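Long-range contact in 3,5-epimerase/4-reductase (Arabidopsis thaliana, PDB 4QQR), which catalyses the 3,5-epimerisation of dTDP-4-keto-6-deoxy-glucose and the NADPH-dependent 4-keto reduction that yields dTDP-beta-L-rhamnose, and also makes UDP-beta-L-rhamnose: residues Lys156-Arg167 / Leu215-Asn223. Residues are numbered along the deposited sequence; the frame is centred on the assembly and turned at random.
Sequences KNYENVCTLRVR and LTGIYNFTN. With ZN (zinc ion), chain D.
Arg165 reaches across to Ile218 and Asn220, which share its face of the sheet. Its chain runs extended from CG to NE, bringing one face of the guanidinium against the CG2 branch of Ile218, 3.7 Å from Arg165 CZ. Near the edge of the same group, Arg165 NH1 donates to Asn220 OD1 at 2.9 Å; the bond is bent (144° at the hydrogen), and the guanidinium and amide planes are turned 43° apart. Asn220 ND2 in turn donates to the carbonyl oxygens of Phe131 and Asp268, which helps set the amide. Glu152 forms a salt bridge with Arg165 NE, while the carbonyls of Lys132 and Glu133 accept from NH1 and NH2, which should hold the buried guanidinium in its rotation.

Strands 161-166 and 217-220 run parallel as neighbours in the six-stranded sheet of the NADP-binding Rossmann fold, 217-220 forming its outer edge within the chain and helix 200-212 lying in the connection between them. The ladder is straightest in the middle, where Tyr219 N meets Thr163 O at 2.8 Å and Arg165 N meets Tyr219 O at 2.9 Å.

On the other face, Leu164 lays CG over the Phe221 ring as a CH-pi contact, 3.8 Å from the centroid and 15° off the normal. Phe221, whose CG lies roughly opposite the backbone N (chi1 -151°), projects its ring out from the sheet on the Leu164 side, where Val166 CG2 meets its edge. Cys162 SG approaches the Tyr219 ring obliquely, 3.8 Å from Tyr219 CD1. Met210 of helix 200-212 packs against both Tyr219 and Phe221, and Leu164 also touches Tyr111, a probable NADPH-binding residue.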
ATOM      1  N   LYS A 156       7.911  -6.308  -4.101  1.00 39.29           N
ATOM      2  CA  LYS A 156       9.303  -6.733  -3.890  1.00 43.63           C
ATOM      3  C   LYS A 156       9.374  -7.968  -2.984  1.00 45.21           C
ATOM      4  O   LYS A 156      10.358  -8.719  -3.027  1.00 43.75           O
ATOM      5  CB  LYS A 156      10.154  -5.620  -3.237  1.00 43.95           C
ATOM      6  CG  LYS A 156      10.704  -4.518  -4.154  1.00 40.71           C
ATOM      7  CD  LYS A 156      11.614  -3.579  -3.345  1.00 44.63           C
ATOM      8  CE  LYS A 156      12.180  -2.409  -4.149  1.00 48.97           C
ATOM      9  NZ  LYS A 156      13.589  -2.658  -4.637  1.00 54.18           N
ATOM     10  N   ASN A 157       8.349  -8.153  -2.148  1.00 42.96           N
ATOM     11  CA  ASN A 157       8.308  -9.274  -1.214  1.00 44.09           C
ATOM     12  C   ASN A 157       7.788 -10.566  -1.839  1.00 47.77           C
ATOM     13  O   ASN A 157       7.876 -11.625  -1.207  1.00 49.02           O
ATOM     14  CB  ASN A 157       7.464  -8.936   0.014  1.00 43.05           C
ATOM     15  CG  ASN A 157       7.946  -7.686   0.730  1.00 46.84           C
ATOM     16  OD1 ASN A 157       9.045  -7.664   1.289  1.00 46.87           O
ATOM     17  ND2 ASN A 157       7.114  -6.645   0.743  1.00 44.13           N
ATOM     18  N   TYR A 158       7.242 -10.479  -3.059  1.00 44.38           N
ATOM     19  CA  TYR A 158       6.778 -11.669  -3.791  1.00 44.00           C
ATOM     20  C   TYR A 158       7.787 -12.093  -4.847  1.00 42.40           C
ATOM     21  O   TYR A 158       7.793 -11.561  -5.943  1.00 45.04           O
ATOM     22  CB  TYR A 158       5.421 -11.437  -4.468  1.00 43.08           C
ATOM     23  CG  TYR A 158       4.319 -11.078  -3.514  1.00 41.86           C
ATOM     24  CD1 TYR A 158       3.385 -12.020  -3.115  1.00 40.61           C
ATOM     25  CD2 TYR A 158       4.225  -9.792  -2.990  1.00 42.45           C
ATOM     26  CE1 TYR A 158       2.378 -11.691  -2.225  1.00 41.75           C
ATOM     27  CE2 TYR A 158       3.227  -9.453  -2.101  1.00 42.75           C
ATOM     28  CZ  TYR A 158       2.303 -10.403  -1.724  1.00 42.40           C
ATOM     29  OH  TYR A 158       1.310 -10.057  -0.834  1.00 44.55           O
ATOM     30  N   GLU A 159       8.607 -13.083  -4.525  1.00 44.88           N
ATOM     31  CA  GLU A 159       9.706 -13.506  -5.386  1.00 43.56           C
ATOM     32  C   GLU A 159       9.296 -14.051  -6.742  1.00 43.28           C
ATOM     33  O   GLU A 159      10.158 -14.301  -7.592  1.00 46.67           O
ATOM     34  CB  GLU A 159      10.542 -14.572  -4.675  1.00 44.85           C
ATOM     35  CG  GLU A 159      10.034 -15.974  -4.921  1.00 46.94           C
ATOM     36  CD  GLU A 159      10.099 -16.855  -3.691  1.00 47.73           C
ATOM     37  OE1 GLU A 159      11.146 -16.862  -3.001  1.00 44.39           O
ATOM     38  OE2 GLU A 159       9.086 -17.537  -3.424  1.00 45.65           O
ATOM     39  N   ASN A 160       8.000 -14.271  -6.936  1.00 43.61           N
ATOM     40  CA  ASN A 160       7.495 -14.852  -8.182  1.00 42.53           C
ATOM     41  C   ASN A 160       7.004 -13.776  -9.161  1.00 41.48           C
ATOM     42  O   ASN A 160       6.651 -14.063 -10.299  1.00 40.80           O
ATOM     43  CB  ASN A 160       6.337 -15.778  -7.854  1.00 36.87           C
ATOM     44  CG  ASN A 160       5.143 -15.015  -7.330  1.00 45.09           C
ATOM     45  OD1 ASN A 160       5.285 -14.112  -6.493  1.00 44.95           O
ATOM     46  ND2 ASN A 160       3.959 -15.329  -7.853  1.00 45.25           N
ATOM     47  N   VAL A 161       6.959 -12.540  -8.691  1.00 39.34           N
ATOM     48  CA  VAL A 161       6.405 -11.446  -9.456  1.00 39.20           C
ATOM     49  C   VAL A 161       7.497 -10.713 -10.224  1.00 43.47           C
ATOM     50  O   VAL A 161       8.597 -10.472  -9.711  1.00 43.40           O
ATOM     51  CB  VAL A 161       5.669 -10.462  -8.525  1.00 38.58           C
ATOM     52  CG1 VAL A 161       5.216  -9.208  -9.266  1.00 36.04           C
ATOM     53  CG2 VAL A 161       4.505 -11.144  -7.891  1.00 39.45           C
ATOM     54  N   CYS A 162       7.185 -10.374 -11.469  1.00 43.17           N
ATOM     55  CA  CYS A 162       8.086  -9.593 -12.300  1.00 42.94           C
ATOM     56  C   CYS A 162       7.422  -8.263 -12.684  1.00 44.50           C
ATOM     57  O   CYS A 162       6.630  -8.192 -13.625  1.00 42.94           O
ATOM     58  CB  CYS A 162       8.492 -10.385 -13.540  1.00 40.52           C
ATOM     59  SG  CYS A 162       9.654  -9.511 -14.627  1.00 44.69           S
ATOM     60  N   THR A 163       7.748  -7.219 -11.921  1.00 44.82           N
ATOM     61  CA  THR A 163       7.242  -5.874 -12.153  1.00 40.87           C
ATOM     62  C   THR A 163       7.977  -5.146 -13.282  1.00 40.55           C
ATOM     63  O   THR A 163       9.207  -5.037 -13.287  1.00 37.92           O
ATOM     64  CB  THR A 163       7.316  -5.056 -10.876  1.00 37.50           C
ATOM     65  OG1 THR A 163       6.386  -5.600  -9.949  1.00 40.16           O
ATOM     66  CG2 THR A 163       6.965  -3.594 -11.128  1.00 39.51           C
ATOM     67  N   LEU A 164       7.187  -4.664 -14.237  1.00 38.92           N
ATOM     68  CA  LEU A 164       7.685  -3.968 -15.419  1.00 41.56           C
ATOM     69  C   LEU A 164       7.277  -2.485 -15.381  1.00 43.68           C
ATOM     70  O   LEU A 164       6.078  -2.158 -15.336  1.00 38.80           O
ATOM     71  CB  LEU A 164       7.160  -4.645 -16.696  1.00 36.38           C
ATOM     72  CG  LEU A 164       7.908  -5.860 -17.278  1.00 35.73           C
ATOM     73  CD1 LEU A 164       8.657  -6.598 -16.225  1.00 37.79           C
ATOM     74  CD2 LEU A 164       6.968  -6.827 -17.982  1.00 33.13           C
ATOM     75  N   ARG A 165       8.270  -1.592 -15.390  1.00 40.11           N
ATOM     76  CA  ARG A 165       7.993  -0.158 -15.395  1.00 37.90           C
ATOM     77  C   ARG A 165       7.816   0.354 -16.824  1.00 42.17           C
ATOM     78  O   ARG A 165       8.798   0.646 -17.525  1.00 45.07           O
ATOM     79  CB  ARG A 165       9.095   0.618 -14.678  1.00 37.39           C
ATOM     80  CG  ARG A 165       9.345   0.187 -13.232  1.00 39.83           C
ATOM     81  CD  ARG A 165      10.260   1.188 -12.540  1.00 42.11           C
ATOM     82  NE  ARG A 165      10.513   0.906 -11.129  1.00 39.30           N
ATOM     83  CZ  ARG A 165      11.690   1.079 -10.530  1.00 41.87           C
ATOM     84  NH1 ARG A 165      12.733   1.517 -11.224  1.00 42.41           N
ATOM     85  NH2 ARG A 165      11.827   0.806  -9.237  1.00 39.93           N
ATOM     86  N   VAL A 166       6.559   0.450 -17.250  1.00 41.13           N
ATOM     87  CA  VAL A 166       6.196   0.977 -18.567  1.00 37.54           C
ATOM     88  C   VAL A 166       5.985   2.480 -18.441  1.00 39.83           C
ATOM     89  O   VAL A 166       5.369   2.935 -17.477  1.00 45.12           O
ATOM     90  CB  VAL A 166       4.907   0.289 -19.097  1.00 38.90           C
ATOM     91  CG1 VAL A 166       4.254   1.088 -20.229  1.00 39.32           C
ATOM     92  CG2 VAL A 166       5.199  -1.136 -19.527  1.00 35.47           C
ATOM     93  N   ARG A 167       6.531   3.246 -19.387  1.00 41.74           N
ATOM     94  CA  ARG A 167       6.329   4.702 -19.440  1.00 40.28           C
ATOM     95  C   ARG A 167       5.800   5.090 -20.816  1.00 39.56           C
ATOM     96  O   ARG A 167       6.199   4.495 -21.822  1.00 37.27           O
ATOM     97  CB  ARG A 167       7.633   5.469 -19.196  1.00 39.09           C
ATOM     98  CG  ARG A 167       8.239   5.381 -17.800  1.00 38.78           C
ATOM     99  CD  ARG A 167       8.281   6.740 -17.110  1.00 35.47           C
ATOM    100  NE  ARG A 167       8.925   7.750 -17.925  1.00 39.35           N
ATOM    101  CZ  ARG A 167       8.743   9.059 -17.780  1.00 39.80           C
ATOM    102  NH1 ARG A 167       7.941   9.533 -16.849  1.00 40.09           N
ATOM    103  NH2 ARG A 167       9.368   9.894 -18.577  1.00 42.60           N
ATOM    104  N   LEU A 215      11.649 -14.761 -15.386  1.00 40.79           N
ATOM    105  CA  LEU A 215      12.293 -13.588 -14.790  1.00 43.55           C
ATOM    106  C   LEU A 215      11.483 -13.013 -13.631  1.00 40.13           C
ATOM    107  O   LEU A 215      10.263 -13.128 -13.605  1.00 39.34           O
ATOM    108  CB  LEU A 215      12.551 -12.503 -15.842  1.00 41.57           C
ATOM    109  CG  LEU A 215      13.536 -12.915 -16.930  1.00 42.13           C
ATOM    110  CD1 LEU A 215      13.882 -11.722 -17.820  1.00 38.25           C
ATOM    111  CD2 LEU A 215      14.779 -13.513 -16.298  1.00 39.22           C
ATOM    112  N   THR A 216      12.166 -12.392 -12.674  1.00 41.47           N
ATOM    113  CA  THR A 216      11.494 -11.832 -11.492  1.00 42.49           C
ATOM    114  C   THR A 216      12.206 -10.585 -10.981  1.00 39.07           C
ATOM    115  O   THR A 216      13.296 -10.263 -11.435  1.00 42.17           O
ATOM    116  CB  THR A 216      11.339 -12.886 -10.359  1.00 42.17           C
ATOM    117  OG1 THR A 216      12.506 -13.720 -10.304  1.00 49.16           O
ATOM    118  CG2 THR A 216      10.130 -13.773 -10.624  1.00 43.73           C
ATOM    119  N   GLY A 217      11.590  -9.894 -10.030  1.00 42.95           N
ATOM    120  CA  GLY A 217      12.103  -8.628  -9.549  1.00 34.77           C
ATOM    121  C   GLY A 217      11.601  -7.485 -10.418  1.00 42.16           C
ATOM    122  O   GLY A 217      10.649  -7.636 -11.194  1.00 40.44           O
ATOM    123  N   ILE A 218      12.248  -6.334 -10.292  1.00 39.84           N
ATOM    124  CA  ILE A 218      11.843  -5.150 -11.025  1.00 42.88           C
ATOM    125  C   ILE A 218      12.658  -4.992 -12.316  1.00 43.27           C
ATOM    126  O   ILE A 218      13.867  -5.196 -12.308  1.00 45.76           O
ATOM    127  CB  ILE A 218      11.985  -3.889 -10.136  1.00 41.49           C
ATOM    128  CG1 ILE A 218      10.973  -3.942  -8.987  1.00 43.82           C
ATOM    129  CG2 ILE A 218      11.791  -2.615 -10.951  1.00 43.45           C
ATOM    130  CD1 ILE A 218      11.220  -2.914  -7.871  1.00 40.05           C
ATOM    131  N   TYR A 219      11.998  -4.663 -13.423  1.00 40.00           N
ATOM    132  CA  TYR A 219      12.715  -4.233 -14.621  1.00 40.20           C
ATOM    133  C   TYR A 219      12.158  -2.911 -15.115  1.00 41.51           C
ATOM    134  O   TYR A 219      10.947  -2.780 -15.327  1.00 42.03           O
ATOM    135  CB  TYR A 219      12.614  -5.251 -15.758  1.00 37.54           C
ATOM    136  CG  TYR A 219      13.370  -6.532 -15.541  1.00 38.94           C
ATOM    137  CD1 TYR A 219      12.862  -7.519 -14.703  1.00 41.46           C
ATOM    138  CD2 TYR A 219      14.581  -6.774 -16.184  1.00 38.19           C
ATOM    139  CE1 TYR A 219      13.538  -8.714 -14.497  1.00 39.81           C
ATOM    140  CE2 TYR A 219      15.271  -7.968 -15.982  1.00 38.61           C
ATOM    141  CZ  TYR A 219      14.735  -8.936 -15.132  1.00 40.21           C
ATOM    142  OH  TYR A 219      15.372 -10.137 -14.899  1.00 40.94           O
ATOM    143  N   ASN A 220      13.046  -1.932 -15.272  1.00 41.11           N
ATOM    144  CA  ASN A 220      12.768  -0.752 -16.072  1.00 38.14           C
ATOM    145  C   ASN A 220      12.425  -1.280 -17.459  1.00 36.32           C
ATOM    146  O   ASN A 220      13.153  -2.107 -18.006  1.00 37.35           O
ATOM    147  CB  ASN A 220      13.998   0.176 -16.127  1.00 40.05           C
ATOM    148  CG  ASN A 220      14.188   1.012 -14.847  1.00 40.11           C
ATOM    149  OD1 ASN A 220      13.266   1.204 -14.046  1.00 38.79           O
ATOM    150  ND2 ASN A 220      15.392   1.530 -14.677  1.00 39.94           N
ATOM    151  N   PHE A 221      11.304  -0.832 -18.014  1.00 37.09           N
ATOM    152  CA  PHE A 221      10.738  -1.462 -19.213  1.00 38.80           C
ATOM    153  C   PHE A 221      10.408  -0.414 -20.282  1.00 38.91           C
ATOM    154  O   PHE A 221       9.323  -0.395 -20.860  1.00 38.50           O
ATOM    155  CB  PHE A 221       9.496  -2.314 -18.849  1.00 40.47           C
ATOM    156  CG  PHE A 221       9.267  -3.484 -19.774  1.00 37.97           C
ATOM    157  CD1 PHE A 221      10.210  -4.486 -19.886  1.00 39.00           C
ATOM    158  CD2 PHE A 221       8.120  -3.573 -20.536  1.00 39.20           C
ATOM    159  CE1 PHE A 221      10.020  -5.552 -20.732  1.00 36.92           C
ATOM    160  CE2 PHE A 221       7.930  -4.645 -21.387  1.00 41.06           C
ATOM    161  CZ  PHE A 221       8.887  -5.632 -21.477  1.00 38.64           C
ATOM    162  N   THR A 222      11.368   0.470 -20.521  1.00 39.21           N
ATOM    163  CA  THR A 222      11.272   1.474 -21.557  1.00 35.18           C
ATOM    164  C   THR A 222      12.463   1.183 -22.434  1.00 35.41           C
ATOM    165  O   THR A 222      13.375   0.488 -22.005  1.00 31.53           O
ATOM    166  CB  THR A 222      11.376   2.879 -20.974  1.00 35.85           C
ATOM    167  OG1 THR A 222      12.412   2.914 -19.984  1.00 39.27           O
ATOM    168  CG2 THR A 222      10.087   3.253 -20.306  1.00 36.80           C
ATOM    169  N   ASN A 223      12.435   1.671 -23.669  1.00 39.09           N
ATOM    170  CA  ASN A 223      13.564   1.514 -24.576  1.00 39.25           C
ATOM    171  C   ASN A 223      14.717   2.346 -24.074  1.00 36.91           C
ATOM    172  O   ASN A 223      14.498   3.360 -23.411  1.00 40.05           O
ATOM    173  CB  ASN A 223      13.193   1.959 -25.989  1.00 38.85           C
ATOM    174  CG  ASN A 223      12.185   1.052 -26.627  1.00 39.37           C
ATOM    175  OD1 ASN A 223      11.005   1.110 -26.302  1.00 43.89           O
ATOM    176  ND2 ASN A 223      12.638   0.202 -27.539  1.00 40.19           N
TER
HETATM  177 ZN    ZN D 402       9.779 -18.635  -1.287  1.00 63.99          ZN